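Local coordinates for protein positive phenol-degradative gene regulator (Ralstonia sp. E2, PDB 5FRY) that senses phenols through this N-terminal domain and probably activates transcription of phenol-degradation genes as a sigma-54-dependent, ATP-binding regulator, at residues 22-26 / 27-31. Numbering follows the deposited sequence.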
loop_
_atom_site.group_PDB
_atom_site.type_symbol
_atom_site.label_atom_id
_atom_site.label_comp_id
_atom_site.label_asym_id
_atom_site.label_seq_id
_atom_site.Cartn_x
_atom_site.Cartn_y
_atom_site.Cartn_z
ATOM N N ARG A 22 -15.356 -4.104 -11.246
ATOM C CA ARG A 22 -15.072 -4.927 -10.071
ATOM C C ARG A 22 -14.415 -4.113 -8.962
ATOM O O ARG A 22 -14.117 -4.630 -7.883
ATOM C CB ARG A 22 -14.193 -6.101 -10.468
ATOM C CG ARG A 22 -14.831 -6.957 -11.548
ATOM C CD ARG A 22 -14.123 -8.273 -11.672
ATOM N NE ARG A 22 -15.057 -9.378 -11.876
ATOM C CZ ARG A 22 -15.991 -9.736 -11.001
ATOM N NH1 ARG A 22 -16.137 -9.058 -9.861
ATOM N NH2 ARG A 22 -16.789 -10.761 -11.276
ATOM N N LEU A 23 -14.192 -2.834 -9.239
ATOM C CA LEU A 23 -13.611 -1.928 -8.258
ATOM C C LEU A 23 -14.740 -1.149 -7.605
ATOM O O LEU A 23 -15.444 -0.386 -8.263
ATOM C CB LEU A 23 -12.595 -0.991 -8.903
ATOM C CG LEU A 23 -11.753 -0.086 -8.009
ATOM C CD1 LEU A 23 -11.264 -0.845 -6.797
ATOM C CD2 LEU A 23 -10.579 0.434 -8.815
ATOM N N ARG A 24 -14.925 -1.382 -6.312
ATOM C CA ARG A 24 -16.032 -0.800 -5.579
ATOM C C ARG A 24 -15.529 0.091 -4.467
ATOM O O ARG A 24 -14.926 -0.380 -3.502
ATOM C CB ARG A 24 -16.936 -1.888 -4.990
ATOM C CG ARG A 24 -18.173 -1.308 -4.276
ATOM C CD ARG A 24 -18.957 -2.367 -3.514
ATOM N NE ARG A 24 -18.714 -2.299 -2.075
ATOM C CZ ARG A 24 -18.026 -3.204 -1.384
ATOM N NH1 ARG A 24 -17.513 -4.273 -1.991
ATOM N NH2 ARG A 24 -17.856 -3.045 -0.077
ATOM N N PHE A 25 -15.779 1.388 -4.613
ATOM C CA PHE A 25 -15.440 2.362 -3.592
ATOM C C PHE A 25 -16.614 2.606 -2.672
ATOM O O PHE A 25 -17.623 3.172 -3.079
ATOM C CB PHE A 25 -15.019 3.672 -4.226
ATOM C CG PHE A 25 -13.637 3.661 -4.791
ATOM C CD1 PHE A 25 -13.393 3.152 -6.056
ATOM C CD2 PHE A 25 -12.580 4.195 -4.072
ATOM C CE1 PHE A 25 -12.115 3.152 -6.583
ATOM C CE2 PHE A 25 -11.295 4.201 -4.601
ATOM C CZ PHE A 25 -11.065 3.682 -5.851
ATOM N N ALA A 26 -16.489 2.189 -1.427
ATOM C CA ALA A 26 -17.545 2.447 -0.466
ATOM C C ALA A 26 -17.044 3.459 0.543
ATOM O O ALA A 26 -16.811 3.128 1.705
ATOM C CB ALA A 26 -17.986 1.167 0.216
ATOM N N MET A 27 -16.872 4.691 0.078
ATOM C CA MET A 27 -16.360 5.781 0.905
ATOM C C MET A 27 -17.188 5.991 2.171
ATOM O O MET A 27 -16.662 6.434 3.194
ATOM C CB MET A 27 -16.307 7.061 0.073
ATOM C CG MET A 27 -16.003 8.316 0.831
ATOM S SD MET A 27 -15.873 9.685 -0.332
ATOM C CE MET A 27 -17.488 9.624 -1.126
ATOM N N LYS A 28 -18.478 5.665 2.104
ATOM C CA LYS A 28 -19.341 5.667 3.282
ATOM C C LYS A 28 -19.222 4.343 4.050
ATOM O O LYS A 28 -20.073 4.006 4.875
ATOM C CB LYS A 28 -20.803 5.913 2.884
ATOM C CG LYS A 28 -21.057 7.210 2.112
ATOM C CD LYS A 28 -22.502 7.276 1.604
ATOM C CE LYS A 28 -22.819 8.621 0.958
ATOM N NZ LYS A 28 -24.255 8.735 0.545
ATOM N N GLU A 29 -18.169 3.587 3.767
ATOM C CA GLU A 29 -17.888 2.375 4.526
ATOM C C GLU A 29 -16.442 2.374 5.009
ATOM O O GLU A 29 -16.083 1.623 5.900
ATOM C CB GLU A 29 -18.163 1.140 3.682
ATOM C CG GLU A 29 -18.144 -0.170 4.453
ATOM C CD GLU A 29 -18.361 -1.359 3.549
ATOM O OE1 GLU A 29 -19.142 -1.228 2.582
ATOM O OE2 GLU A 29 -17.735 -2.417 3.786
ATOM N N GLY A 30 -15.620 3.235 4.419
ATOM C CA GLY A 30 -14.209 3.276 4.762
ATOM C C GLY A 30 -13.519 2.069 4.156
ATOM O O GLY A 30 -12.522 1.564 4.672
ATOM N N SER A 31 -14.061 1.579 3.053
ATOM C CA SER A 31 -13.511 0.372 2.464
ATOM C C SER A 31 -13.363 0.533 0.958
ATOM O O SER A 31 -13.939 1.445 0.365
ATOM C CB SER A 31 -14.389 -0.844 2.795
ATOM O OG SER A 31 -15.525 -0.887 1.955
#
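CG is anti to the backbone N in both Arg-24 (chi1 -176°) and Glu-29 (chi1 -169°), and a bend at chi3 of Arg-24 turns its guanidinium to the carboxylate. Glu-29 runs straight out to its acid group. The two chains cross at about a right angle. Glu-29 OE1 lies at the edge of the guanidinium, near its plane, 3.5 Å from Arg-24 NH2. This salt bridge is long and its hydrogen bond is weak. The methyl CB of Ala-26 packs beside Glu-29, 3.5 Å from its CB, and lies 3.6 Å from Ser-31 OG.

The backbone closes the turn. The regular bond runs from Ala-26 N to Ser-31 O at 3.2 Å. Gly-30 N and Ser-31 N give weak bonds to Ala-26 O. Glu-29 N lies above the plane of the same carbonyl, 2.5 Å from Ala-26 O, too short to be read as a strong bond. Gly-30 has positive phi (74°), a backbone shape that favours glycine.

Beyond the turn, Arg-24 and Trp-33 continue the backbone hydrogen bonding. Arg-109 NE of the second subunit hydrogen-bonds to Glu-29 O, and Phe-25 packs on Leu-23 of that subunit, so the hairpin takes part in the dimer interface. Opposite Ala-26 stand two residues, Gly-30 and Ser-31. This is a G1 beta bulge, closing the hairpin between antiparallel strands 23-26 and 31-34, away from the phenol pocket and the zinc site.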